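Local coordinates for protein trehalose-6-phosphate phosphatase (Candida albicans, PDB 5DXF) that belongs to glycosyltransferase family 20 and is represented here by an N-terminal domain built on the two-lobed GT-B fold, at residues K150-V155 against D205-L210; I301-I306 against K506-T511; V335-L340 against I370-P375. All coordinates share one frame; numbering follows the deposited sequence.

Interaction 1 of 3, residues K150-V155 against D205-L210; sequences KYAENV and DYYLLL
Glu153 keeps CG beside its backbone N (chi1 -52°) and bends again at chi2 (-65°), which curls the carboxylate off the helix toward the hydroxyls of Tyr206 and Tyr207. These neighbouring tyrosines leave their loop differently: Tyr207 also has CG beside its N, whereas Tyr206 tucks CG between N and the carbonyl carbon (chi1 51°), and the two phenol groups end up at one carboxylate oxygen. The OH of Tyr206 donates to OE2 of Glu153 over 3.0 Å, reaching it from the syn side and a little out of the carboxylate plane. A second hydrogen bond comes from Tyr207 OH to OE2, though its modelled length is implausibly short and is best treated as doubtful. OE2 lies at the edge of both rings, near their planes; the long, bendable glutamate chain carries it from the helix to the hydroxyls. The helix 147-160 is thus fastened to the loop that follows strand 200-204 of the large, Rossmann-like sheet of the GT-B fold. Ala152, one residue earlier on the helix, sets its methyl over the centre of the Tyr207 ring, CB lying 3.5 Å from the centroid in a CH-pi contact; so small a side chain lets the aromatic face lie close to the helix. The same methyl is 3.8 Å from CD2 of Tyr206. Beyond the contact, Trp157 also touches Tyr206.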
ATOM      1  N   LYS A 150      -6.393  16.036  -6.371  1.00 71.43           N
ATOM      2  CA  LYS A 150      -7.291  16.637  -5.387  1.00 71.90           C
ATOM      3  C   LYS A 150      -8.602  15.888  -5.168  1.00 65.80           C
ATOM      4  O   LYS A 150      -8.981  15.669  -4.024  1.00 64.73           O
ATOM      5  CB  LYS A 150      -7.585  18.093  -5.753  1.00 69.68           C
ATOM      6  CG  LYS A 150      -6.415  19.022  -5.466  1.00 81.74           C
ATOM      7  CD  LYS A 150      -6.860  20.389  -4.978  1.00 84.89           C
ATOM      8  CE  LYS A 150      -5.690  21.361  -4.966  1.00 80.00           C
ATOM      9  NZ  LYS A 150      -4.468  20.754  -4.365  1.00 84.76           N
ATOM     10  N   TYR A 151      -9.310  15.506  -6.215  1.00 64.19           N
ATOM     11  CA  TYR A 151     -10.509  14.720  -5.981  1.00 63.00           C
ATOM     12  C   TYR A 151     -10.194  13.362  -5.375  1.00 66.49           C
ATOM     13  O   TYR A 151     -10.887  12.883  -4.492  1.00 60.66           O
ATOM     14  CB  TYR A 151     -11.344  14.540  -7.241  1.00 72.17           C
ATOM     15  CG  TYR A 151     -12.644  13.860  -6.931  1.00 67.92           C
ATOM     16  CD1 TYR A 151     -13.672  14.548  -6.331  1.00 71.94           C
ATOM     17  CD2 TYR A 151     -12.822  12.520  -7.189  1.00 68.22           C
ATOM     18  CE1 TYR A 151     -14.858  13.929  -6.022  1.00 74.38           C
ATOM     19  CE2 TYR A 151     -14.006  11.888  -6.880  1.00 75.85           C
ATOM     20  CZ  TYR A 151     -15.021  12.604  -6.298  1.00 74.62           C
ATOM     21  OH  TYR A 151     -16.202  11.992  -5.992  1.00 67.61           O
ATOM     22  N   ALA A 152      -9.146  12.734  -5.881  1.00 61.75           N
ATOM     23  CA  ALA A 152      -8.736  11.436  -5.401  1.00 54.49           C
ATOM     24  C   ALA A 152      -8.290  11.479  -3.961  1.00 61.67           C
ATOM     25  O   ALA A 152      -8.599  10.587  -3.194  1.00 59.36           O
ATOM     26  CB  ALA A 152      -7.628  10.889  -6.271  1.00 54.08           C
ATOM     27  N   GLU A 153      -7.530  12.503  -3.601  1.00 55.91           N
ATOM     28  CA  GLU A 153      -7.012  12.605  -2.247  1.00 53.12           C
ATOM     29  C   GLU A 153      -7.882  13.305  -1.217  1.00 54.05           C
ATOM     30  O   GLU A 153      -7.849  12.963  -0.053  1.00 53.68           O
ATOM     31  CB  GLU A 153      -5.620  13.206  -2.270  1.00 53.89           C
ATOM     32  CG  GLU A 153      -4.684  12.488  -3.219  1.00 59.78           C
ATOM     33  CD  GLU A 153      -4.393  11.059  -2.816  1.00 58.58           C
ATOM     34  OE1 GLU A 153      -4.532  10.723  -1.635  1.00 52.38           O
ATOM     35  OE2 GLU A 153      -4.017  10.273  -3.695  1.00 57.55           O
ATOM     36  N   ASN A 154      -8.656  14.288  -1.644  1.00 55.50           N
ATOM     37  CA  ASN A 154      -9.482  15.059  -0.715  1.00 59.56           C
ATOM     38  C   ASN A 154     -10.882  14.484  -0.526  1.00 61.71           C
ATOM     39  O   ASN A 154     -11.517  14.721   0.499  1.00 58.60           O
ATOM     40  CB  ASN A 154      -9.595  16.516  -1.168  1.00 64.81           C
ATOM     41  CG  ASN A 154      -8.262  17.234  -1.162  1.00 60.98           C
ATOM     42  OD1 ASN A 154      -7.335  16.842  -0.454  1.00 56.82           O
ATOM     43  ND2 ASN A 154      -8.160  18.297  -1.952  1.00 74.89           N
ATOM     44  N   VAL A 155     -11.367  13.734  -1.510  1.00 59.38           N
ATOM     45  CA  VAL A 155     -12.732  13.226  -1.450  1.00 58.41           C
ATOM     46  C   VAL A 155     -12.785  11.708  -1.305  1.00 54.24           C
ATOM     47  O   VAL A 155     -13.369  11.191  -0.356  1.00 49.53           O
ATOM     48  CB  VAL A 155     -13.537  13.638  -2.695  1.00 60.90           C
ATOM     49  CG1 VAL A 155     -14.974  13.168  -2.572  1.00 56.76           C
ATOM     50  CG2 VAL A 155     -13.484  15.145  -2.879  1.00 58.19           C
ATOM     51  N   ASP A 205      -6.586   0.965  -8.632  1.00 61.75           N
ATOM     52  CA  ASP A 205      -6.845   1.967  -7.607  1.00 61.49           C
ATOM     53  C   ASP A 205      -7.827   3.089  -7.912  1.00 61.71           C
ATOM     54  O   ASP A 205      -8.410   3.156  -8.976  1.00 62.72           O
ATOM     55  CB  ASP A 205      -5.542   2.527  -7.053  1.00 53.00           C
ATOM     56  CG  ASP A 205      -5.232   2.007  -5.680  1.00 53.89           C
ATOM     57  OD1 ASP A 205      -5.963   1.132  -5.194  1.00 53.43           O
ATOM     58  OD2 ASP A 205      -4.251   2.468  -5.080  1.00 54.64           O
ATOM     59  N   TYR A 206      -7.987   3.965  -6.933  1.00 64.11           N
ATOM     60  CA  TYR A 206      -9.030   4.982  -6.902  1.00 66.75           C
ATOM     61  C   TYR A 206      -8.952   6.087  -7.948  1.00 60.87           C
ATOM     62  O   TYR A 206      -9.946   6.735  -8.234  1.00 64.33           O
ATOM     63  CB  TYR A 206      -9.182   5.554  -5.496  1.00 60.21           C
ATOM     64  CG  TYR A 206      -7.898   6.012  -4.876  1.00 61.57           C
ATOM     65  CD1 TYR A 206      -6.987   5.108  -4.379  1.00 59.24           C
ATOM     66  CD2 TYR A 206      -7.601   7.355  -4.785  1.00 56.08           C
ATOM     67  CE1 TYR A 206      -5.809   5.532  -3.805  1.00 61.39           C
ATOM     68  CE2 TYR A 206      -6.430   7.789  -4.217  1.00 58.72           C
ATOM     69  CZ  TYR A 206      -5.539   6.875  -3.727  1.00 67.81           C
ATOM     70  OH  TYR A 206      -4.374   7.315  -3.164  1.00 59.84           O
ATOM     71  N   TYR A 207      -7.769   6.337  -8.483  1.00 60.94           N
ATOM     72  CA  TYR A 207      -7.620   7.377  -9.494  1.00 64.20           C
ATOM     73  C   TYR A 207      -8.306   6.978 -10.796  1.00 69.11           C
ATOM     74  O   TYR A 207      -8.625   7.825 -11.631  1.00 63.64           O
ATOM     75  CB  TYR A 207      -6.140   7.670  -9.755  1.00 68.65           C
ATOM     76  CG  TYR A 207      -5.467   8.549  -8.723  1.00 64.62           C
ATOM     77  CD1 TYR A 207      -5.143   9.867  -9.014  1.00 63.19           C
ATOM     78  CD2 TYR A 207      -5.149   8.059  -7.464  1.00 63.89           C
ATOM     79  CE1 TYR A 207      -4.518  10.674  -8.078  1.00 61.23           C
ATOM     80  CE2 TYR A 207      -4.524   8.856  -6.524  1.00 62.69           C
ATOM     81  CZ  TYR A 207      -4.214  10.163  -6.834  1.00 57.66           C
ATOM     82  OH  TYR A 207      -3.596  10.956  -5.897  1.00 55.57           O
ATOM     83  N   LEU A 208      -8.535   5.681 -10.959  1.00 69.54           N
ATOM     84  CA  LEU A 208      -9.009   5.139 -12.226  1.00 70.91           C
ATOM     85  C   LEU A 208     -10.316   4.362 -12.087  1.00 71.02           C
ATOM     86  O   LEU A 208     -10.560   3.403 -12.820  1.00 69.52           O
ATOM     87  CB  LEU A 208      -7.925   4.246 -12.828  1.00 71.05           C
ATOM     88  CG  LEU A 208      -6.597   4.983 -13.018  1.00 79.16           C
ATOM     89  CD1 LEU A 208      -5.540   4.070 -13.614  1.00 83.42           C
ATOM     90  CD2 LEU A 208      -6.811   6.219 -13.878  1.00 76.33           C
ATOM     91  N   LEU A 209     -11.138   4.768 -11.135  1.00 68.71           N
ATOM     92  CA  LEU A 209     -12.424   4.143 -10.869  1.00 66.41           C
ATOM     93  C   LEU A 209     -13.399   4.273 -12.022  1.00 72.14           C
ATOM     94  O   LEU A 209     -14.217   3.399 -12.256  1.00 69.95           O
ATOM     95  CB  LEU A 209     -13.042   4.723  -9.609  1.00 69.55           C
ATOM     96  CG  LEU A 209     -12.370   4.318  -8.306  1.00 67.78           C
ATOM     97  CD1 LEU A 209     -13.128   4.903  -7.139  1.00 60.23           C
ATOM     98  CD2 LEU A 209     -12.256   2.817  -8.183  1.00 60.34           C
ATOM     99  N   LEU A 210     -13.346   5.413 -12.692  1.00 73.53           N
ATOM    100  CA  LEU A 210     -14.184   5.689 -13.842  1.00 68.63           C
ATOM    101  C   LEU A 210     -13.921   4.749 -15.008  1.00 76.57           C
ATOM    102  O   LEU A 210     -14.839   4.367 -15.728  1.00 86.23           O
ATOM    103  CB  LEU A 210     -13.988   7.132 -14.293  1.00 69.33           C
ATOM    104  CG  LEU A 210     -14.631   8.192 -13.401  1.00 78.80           C
ATOM    105  CD1 LEU A 210     -14.592   9.567 -14.046  1.00 68.75           C
ATOM    106  CD2 LEU A 210     -16.054   7.794 -13.060  1.00 64.54           C
TER

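Interaction 2 of 3, residues I301-I306 against K506-T511; sequences IDTEKI and KVLSNT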
ATOM      1  N   ILE A 301       4.490  -9.442  -1.479  1.00 61.21           N
ATOM      2  CA  ILE A 301       5.775  -8.839  -1.804  1.00 63.03           C
ATOM      3  C   ILE A 301       6.634  -9.700  -2.721  1.00 58.31           C
ATOM      4  O   ILE A 301       6.363 -10.869  -2.920  1.00 58.37           O
ATOM      5  CB  ILE A 301       6.562  -8.468  -0.538  1.00 56.53           C
ATOM      6  CG1 ILE A 301       6.629  -9.634   0.426  1.00 52.06           C
ATOM      7  CG2 ILE A 301       5.906  -7.303   0.166  1.00 62.44           C
ATOM      8  CD1 ILE A 301       7.241  -9.263   1.754  1.00 58.46           C
ATOM      9  N   ASP A 302       7.679  -9.108  -3.277  1.00 66.85           N
ATOM     10  CA  ASP A 302       8.651  -9.860  -4.040  1.00 60.57           C
ATOM     11  C   ASP A 302       9.628 -10.408  -3.047  1.00 62.18           C
ATOM     12  O   ASP A 302      10.614  -9.780  -2.719  1.00 62.35           O
ATOM     13  CB  ASP A 302       9.390  -8.948  -4.991  1.00 63.70           C
ATOM     14  CG  ASP A 302      10.330  -9.688  -5.876  1.00 64.60           C
ATOM     15  OD1 ASP A 302      10.789 -10.768  -5.472  1.00 65.14           O
ATOM     16  OD2 ASP A 302      10.598  -9.197  -6.981  1.00 67.02           O
ATOM     17  N   THR A 303       9.323 -11.593  -2.554  1.00 67.11           N
ATOM     18  CA  THR A 303      10.054 -12.186  -1.457  1.00 66.79           C
ATOM     19  C   THR A 303      11.504 -12.488  -1.765  1.00 72.31           C
ATOM     20  O   THR A 303      12.369 -12.299  -0.929  1.00 69.99           O
ATOM     21  CB  THR A 303       9.370 -13.472  -1.007  1.00 63.64           C
ATOM     22  OG1 THR A 303       7.976 -13.221  -0.864  1.00 75.33           O
ATOM     23  CG2 THR A 303       9.903 -13.902   0.312  1.00 73.79           C
ATOM     24  N   GLU A 304      11.768 -12.985  -2.958  1.00 72.32           N
ATOM     25  CA  GLU A 304      13.134 -13.382  -3.312  1.00 79.91           C
ATOM     26  C   GLU A 304      14.080 -12.184  -3.340  1.00 70.63           C
ATOM     27  O   GLU A 304      15.203 -12.274  -2.841  1.00 76.84           O
ATOM     28  CB  GLU A 304      13.175 -14.135  -4.662  1.00 83.24           C
ATOM     29  CG  GLU A 304      13.132 -13.291  -5.952  1.00 84.18           C
ATOM     30  CD  GLU A 304      13.605 -14.067  -7.178  1.00 92.34           C
ATOM     31  OE1 GLU A 304      14.583 -14.837  -7.053  1.00 81.50           O
ATOM     32  OE2 GLU A 304      13.004 -13.910  -8.265  1.00 89.74           O
ATOM     33  N   LYS A 305      13.626 -11.062  -3.892  1.00 63.24           N
ATOM     34  CA  LYS A 305      14.478  -9.887  -4.006  1.00 64.67           C
ATOM     35  C   LYS A 305      14.705  -9.227  -2.654  1.00 62.58           C
ATOM     36  O   LYS A 305      15.814  -8.803  -2.350  1.00 67.55           O
ATOM     37  CB  LYS A 305      13.890  -8.869  -4.990  1.00 59.34           C
ATOM     38  CG  LYS A 305      14.776  -7.645  -5.170  1.00 61.20           C
ATOM     39  CD  LYS A 305      14.590  -6.998  -6.532  1.00 70.59           C
ATOM     40  CE  LYS A 305      15.741  -6.056  -6.826  1.00 66.05           C
ATOM     41  NZ  LYS A 305      17.032  -6.768  -6.639  1.00 59.97           N
ATOM     42  N   ILE A 306      13.654  -9.140  -1.846  1.00 63.46           N
ATOM     43  CA  ILE A 306      13.766  -8.558  -0.514  1.00 61.89           C
ATOM     44  C   ILE A 306      14.675  -9.397   0.377  1.00 60.25           C
ATOM     45  O   ILE A 306      15.516  -8.860   1.094  1.00 57.54           O
ATOM     46  CB  ILE A 306      12.380  -8.409   0.151  1.00 56.56           C
ATOM     47  CG1 ILE A 306      11.603  -7.282  -0.527  1.00 55.85           C
ATOM     48  CG2 ILE A 306      12.514  -8.136   1.643  1.00 55.42           C
ATOM     49  CD1 ILE A 306      10.112  -7.397  -0.373  1.00 60.79           C
ATOM     50  N   LYS A 506       4.112 -18.417   5.867  1.00 55.24           N
ATOM     51  CA  LYS A 506       2.819 -17.843   5.496  1.00 58.95           C
ATOM     52  C   LYS A 506       2.988 -16.690   4.503  1.00 60.35           C
ATOM     53  O   LYS A 506       2.182 -16.525   3.587  1.00 58.47           O
ATOM     54  CB  LYS A 506       2.045 -17.359   6.721  1.00 62.74           C
ATOM     55  CG  LYS A 506       0.581 -17.057   6.419  1.00 71.13           C
ATOM     56  CD  LYS A 506      -0.115 -18.278   5.819  1.00 76.13           C
ATOM     57  CE  LYS A 506      -1.541 -17.969   5.386  1.00 71.44           C
ATOM     58  NZ  LYS A 506      -1.593 -16.908   4.343  1.00 71.81           N
ATOM     59  N   VAL A 507       4.039 -15.896   4.697  1.00 52.60           N
ATOM     60  CA  VAL A 507       4.382 -14.809   3.786  1.00 55.03           C
ATOM     61  C   VAL A 507       4.901 -15.364   2.463  1.00 61.54           C
ATOM     62  O   VAL A 507       4.541 -14.876   1.389  1.00 58.74           O
ATOM     63  CB  VAL A 507       5.444 -13.868   4.403  1.00 62.76           C
ATOM     64  CG1 VAL A 507       5.994 -12.911   3.357  1.00 46.71           C
ATOM     65  CG2 VAL A 507       4.848 -13.090   5.564  1.00 52.81           C
ATOM     66  N   LEU A 508       5.735 -16.383   2.575  1.00 63.88           N
ATOM     67  CA  LEU A 508       6.334 -17.037   1.438  1.00 59.91           C
ATOM     68  C   LEU A 508       5.265 -17.714   0.597  1.00 68.03           C
ATOM     69  O   LEU A 508       5.454 -17.961  -0.585  1.00 63.42           O
ATOM     70  CB  LEU A 508       7.392 -18.015   1.908  1.00 66.72           C
ATOM     71  CG  LEU A 508       8.811 -17.441   1.947  1.00 75.49           C
ATOM     72  CD1 LEU A 508       9.081 -16.682   3.232  1.00 68.10           C
ATOM     73  CD2 LEU A 508       9.846 -18.526   1.742  1.00 61.94           C
ATOM     74  N   SER A 509       4.143 -18.028   1.226  1.00 60.95           N
ATOM     75  CA  SER A 509       3.018 -18.639   0.539  1.00 60.87           C
ATOM     76  C   SER A 509       2.477 -17.749  -0.562  1.00 64.75           C
ATOM     77  O   SER A 509       2.134 -18.221  -1.634  1.00 71.39           O
ATOM     78  CB  SER A 509       1.905 -18.916   1.533  1.00 20.00           C
ATOM     79  OG  SER A 509       1.761 -20.297   1.745  1.00 20.00           O
ATOM     80  N   ASN A 510       2.385 -16.455  -0.303  1.00 70.08           N
ATOM     81  CA  ASN A 510       1.979 -15.537  -1.343  1.00 65.76           C
ATOM     82  C   ASN A 510       3.123 -14.622  -1.745  1.00 63.13           C
ATOM     83  O   ASN A 510       3.469 -13.700  -1.035  1.00 70.24           O
ATOM     84  CB  ASN A 510       0.779 -14.726  -0.858  1.00 66.06           C
ATOM     85  CG  ASN A 510       0.122 -13.927  -1.959  1.00 64.55           C
ATOM     86  OD1 ASN A 510      -0.077 -14.410  -3.061  1.00 67.30           O
ATOM     87  ND2 ASN A 510      -0.229 -12.693  -1.653  1.00 65.73           N
ATOM     88  N   THR A 511       3.686 -14.862  -2.914  1.00 63.08           N
ATOM     89  CA  THR A 511       4.701 -13.973  -3.455  1.00 62.76           C
ATOM     90  C   THR A 511       3.981 -12.956  -4.313  1.00 56.94           C
ATOM     91  O   THR A 511       2.824 -13.180  -4.691  1.00 52.89           O
ATOM     92  CB  THR A 511       5.740 -14.734  -4.294  1.00 59.55           C
ATOM     93  OG1 THR A 511       5.123 -15.163  -5.512  1.00 59.68           O
ATOM     94  CG2 THR A 511       6.248 -15.958  -3.538  1.00 56.62           C
TER
HETATM   95  O   HOH W   1       4.187 -11.937   0.544  1.00 53.60           O
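A water molecule joins Ile301 to Asn510: it accepts the N-H of Ile301, 3.2 Å from N, and donates to the carbonyl O of Asn510. This one water bridges the two backbones, which share no direct hydrogen bond within 301-306 and 506-511; just beyond, Ile301 is bonded to the backbone of Val512. A bent, at best weak CA-H...O contact runs from Thr511 CA to Ile301 O (3.6 Å). Side chains close the rest of the interface. Ile301 places CG1 between its N and carbonyl carbon (chi1 50°), and this turns the far methyl, CD1, back to CG1 of Val507 at 4.2 Å. Thr303 presents its methyl, CG2, to CG of Leu508 at 4.0 Å, the two side chains crossing at about a right angle. Branched residues suit this seam, since each turns a methyl or a branch carbon to the other side. Two helix starts flank it. Asp302 is the N-cap of helix 303-311, OD1 taking the N-H of Lys305 (3.3 Å) from above the carboxylate plane and a further bond from Gln513. Thr511 caps helix 512-526 in like fashion, its OG1 accepting from Asn514 N. The segment 301-306 follows the last strands of the first lobe's sheet, and 506-511 lies just ahead of the last helix, which turns back toward that lobe; a meeting of such crossings between lobes is characteristic of the GT-B fold.

Interaction 3 of 3, residues V335-L340 against I370-P375; sequences VGRDRL and IQVSSP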
ATOM      1  N   VAL A 335      11.148  -0.954  15.560  1.00 35.01           N
ATOM      2  CA  VAL A 335      11.321  -0.284  14.274  1.00 34.30           C
ATOM      3  C   VAL A 335      10.067  -0.356  13.410  1.00 45.16           C
ATOM      4  O   VAL A 335       9.502  -1.433  13.206  1.00 51.77           O
ATOM      5  CB  VAL A 335      12.502  -0.887  13.487  1.00 42.90           C
ATOM      6  CG1 VAL A 335      12.639  -0.214  12.125  1.00 28.92           C
ATOM      7  CG2 VAL A 335      13.786  -0.753  14.283  1.00 40.01           C
ATOM      8  N   GLY A 336       9.641   0.799  12.906  1.00 49.77           N
ATOM      9  CA  GLY A 336       8.499   0.870  12.015  1.00 42.36           C
ATOM     10  C   GLY A 336       8.671   1.945  10.959  1.00 39.86           C
ATOM     11  O   GLY A 336       9.391   2.924  11.169  1.00 43.21           O
ATOM     12  N   ARG A 337       8.024   1.753   9.812  1.00 37.74           N
ATOM     13  CA  ARG A 337       7.984   2.775   8.773  1.00 45.01           C
ATOM     14  C   ARG A 337       6.560   2.968   8.273  1.00 53.94           C
ATOM     15  O   ARG A 337       5.968   2.058   7.689  1.00 46.92           O
ATOM     16  CB  ARG A 337       8.896   2.422   7.596  1.00 46.23           C
ATOM     17  CG  ARG A 337       8.965   3.536   6.554  1.00 44.24           C
ATOM     18  CD  ARG A 337       9.914   3.223   5.404  1.00 57.33           C
ATOM     19  NE  ARG A 337       9.393   2.193   4.508  1.00 69.43           N
ATOM     20  CZ  ARG A 337       9.939   1.873   3.338  1.00 74.34           C
ATOM     21  NH1 ARG A 337      11.025   2.505   2.915  1.00 61.21           N
ATOM     22  NH2 ARG A 337       9.398   0.922   2.590  1.00 67.90           N
ATOM     23  N   ASP A 338       6.015   4.156   8.501  1.00 54.67           N
ATOM     24  CA  ASP A 338       4.656   4.455   8.079  1.00 53.79           C
ATOM     25  C   ASP A 338       4.561   5.877   7.549  1.00 51.02           C
ATOM     26  O   ASP A 338       5.338   6.742   7.942  1.00 50.23           O
ATOM     27  CB  ASP A 338       3.675   4.263   9.240  1.00 51.26           C
ATOM     28  CG  ASP A 338       3.727   2.867   9.825  1.00 59.72           C
ATOM     29  OD1 ASP A 338       3.041   1.973   9.289  1.00 71.27           O
ATOM     30  OD2 ASP A 338       4.452   2.665  10.821  1.00 54.04           O
ATOM     31  N   ARG A 339       3.611   6.112   6.651  1.00 52.55           N
ATOM     32  CA  ARG A 339       3.292   7.470   6.234  1.00 56.32           C
ATOM     33  C   ARG A 339       2.625   8.201   7.393  1.00 55.23           C
ATOM     34  O   ARG A 339       1.883   7.596   8.167  1.00 52.56           O
ATOM     35  CB  ARG A 339       2.382   7.467   5.006  1.00 54.74           C
ATOM     36  CG  ARG A 339       3.089   7.124   3.705  1.00 64.91           C
ATOM     37  CD  ARG A 339       2.106   7.045   2.550  1.00 81.31           C
ATOM     38  NE  ARG A 339       2.775   7.114   1.252  1.00 97.13           N
ATOM     39  CZ  ARG A 339       2.139   7.160   0.086  1.00 99.77           C
ATOM     40  NH1 ARG A 339       0.814   7.141   0.049  1.00 97.16           N
ATOM     41  NH2 ARG A 339       2.828   7.223  -1.044  1.00 93.81           N
ATOM     42  N   LEU A 340       2.849   9.499   7.509  1.00 51.47           N
ATOM     43  CA  LEU A 340       2.268  10.209   8.625  1.00 59.07           C
ATOM     44  C   LEU A 340       0.860  10.563   8.217  1.00 59.72           C
ATOM     45  O   LEU A 340       0.641  11.457   7.425  1.00 61.62           O
ATOM     46  CB  LEU A 340       3.057  11.470   8.919  1.00 58.21           C
ATOM     47  CG  LEU A 340       4.100  11.375  10.021  1.00 47.83           C
ATOM     48  CD1 LEU A 340       4.613  12.751  10.416  1.00 41.91           C
ATOM     49  CD2 LEU A 340       3.516  10.652  11.212  1.00 46.19           C
ATOM     50  N   ILE A 370      12.191   3.448  17.010  1.00 41.89           N
ATOM     51  CA  ILE A 370      12.636   4.128  15.799  1.00 39.15           C
ATOM     52  C   ILE A 370      11.509   4.193  14.778  1.00 40.10           C
ATOM     53  O   ILE A 370      11.045   3.164  14.283  1.00 47.24           O
ATOM     54  CB  ILE A 370      13.860   3.431  15.169  1.00 48.91           C
ATOM     55  CG1 ILE A 370      15.053   3.505  16.122  1.00 50.56           C
ATOM     56  CG2 ILE A 370      14.206   4.067  13.827  1.00 41.47           C
ATOM     57  CD1 ILE A 370      16.185   2.577  15.759  1.00 62.62           C
ATOM     58  N   GLN A 371      11.065   5.410  14.476  1.00 43.01           N
ATOM     59  CA  GLN A 371      10.007   5.625  13.496  1.00 41.83           C
ATOM     60  C   GLN A 371      10.514   6.453  12.320  1.00 39.00           C
ATOM     61  O   GLN A 371      10.957   7.588  12.497  1.00 42.39           O
ATOM     62  CB  GLN A 371       8.802   6.318  14.142  1.00 42.11           C
ATOM     63  CG  GLN A 371       7.587   6.428  13.232  1.00 36.71           C
ATOM     64  CD  GLN A 371       6.953   5.082  12.944  1.00 46.57           C
ATOM     65  OE1 GLN A 371       6.978   4.180  13.782  1.00 48.32           O
ATOM     66  NE2 GLN A 371       6.383   4.937  11.754  1.00 43.98           N
ATOM     67  N   VAL A 372      10.465   5.871  11.127  1.00 35.66           N
ATOM     68  CA  VAL A 372      10.748   6.613   9.906  1.00 41.45           C
ATOM     69  C   VAL A 372       9.432   6.866   9.177  1.00 45.32           C
ATOM     70  O   VAL A 372       8.685   5.934   8.880  1.00 50.71           O
ATOM     71  CB  VAL A 372      11.743   5.867   8.992  1.00 43.01           C
ATOM     72  CG1 VAL A 372      11.506   4.369   9.063  1.00 53.24           C
ATOM     73  CG2 VAL A 372      11.628   6.365   7.556  1.00 44.01           C
ATOM     74  N   SER A 373       9.145   8.135   8.906  1.00 45.47           N
ATOM     75  CA  SER A 373       7.847   8.518   8.370  1.00 46.46           C
ATOM     76  C   SER A 373       7.931   9.158   6.990  1.00 48.26           C
ATOM     77  O   SER A 373       8.944   9.750   6.621  1.00 46.11           O
ATOM     78  CB  SER A 373       7.139   9.468   9.338  1.00 40.76           C
ATOM     79  OG  SER A 373       8.017  10.487   9.782  1.00 50.10           O
ATOM     80  N   SER A 374       6.845   9.026   6.236  1.00 56.75           N
ATOM     81  CA  SER A 374       6.728   9.622   4.914  1.00 54.72           C
ATOM     82  C   SER A 374       5.685  10.736   4.963  1.00 61.64           C
ATOM     83  O   SER A 374       4.715  10.639   5.712  1.00 56.87           O
ATOM     84  CB  SER A 374       6.349   8.559   3.881  1.00 66.26           C
ATOM     85  OG  SER A 374       7.109   7.376   4.072  1.00 68.18           O
ATOM     86  N   PRO A 375       5.878  11.804   4.172  1.00 73.00           N
ATOM     87  CA  PRO A 375       4.991  12.972   4.264  1.00 78.40           C
ATOM     88  C   PRO A 375       3.586  12.742   3.701  1.00 86.14           C
ATOM     89  O   PRO A 375       3.420  12.014   2.722  1.00 80.65           O
ATOM     90  CB  PRO A 375       5.729  14.026   3.439  1.00 76.15           C
ATOM     91  CG  PRO A 375       6.476  13.230   2.428  1.00 81.70           C
ATOM     92  CD  PRO A 375       6.941  12.005   3.170  1.00 71.59           C
TER
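Asp338 and Gln371 point to the same face of the parallel sheet, their side chains crossing at about a right angle while carboxylate and amide planes lie only 15° apart. Gln371 starts extended (chi1 -173°) and then bends at chi2 (69°), which carries NE2 to the anti lone pair of Asp338 OD2 at 3.1 Å. Lys349 of helix 346-359 binds both residues, a salt bridge to OD2 and a hydrogen bond from NZ to OE1 of Gln371, so acid, amide and amine form one polar cluster, its Asp338 and Gln371 buried. Gly336, with no side chain, leaves room for that amide. On the other face Arg337 CB meets Val372 CG1 at 3.6 Å as the two side chains pass obliquely. The Arg337 guanidinium makes a cation-pi contact with Tyr418. Farther along, Arg339 lays CG 3.6 Å from CB of Ser374, its partner in the neighbouring strand, small enough to let the arginine stem lie alongside. Back on the face of Asp338, Leu340 sets CG against CB of Ser373 (3.7 Å). Backbone bonds alternate between strands, from Gly336 N to Ile370 O as far as Leu340 N to Ser374 O. Parallel neighbours joined through helix 346-359 make a beta-alpha-beta unit, the building block of the Rossmann-like second lobe of a GT-B fold.

How the interactions relate
From the N terminus, interaction 1 comes first: it closes a loop of 49 intervening residues and ties helix 147-160 to the loop that follows strand 200-204, all within the first lobe. Interaction 2 opens only later, at 301-306, and stays open for 199 residues until 506-511, so that it brackets essentially the whole second lobe; it joins the start of helix 303-311, after the first lobe's sheet, to the junction of helices 493-509 and 512-526. Interaction 3 falls wholly within that span, its own short loop holding helix 346-359 between adjacent strands. None of the contacts cross. Interactions 1 and 3 approach to about 6 Å between nearest atoms without touching.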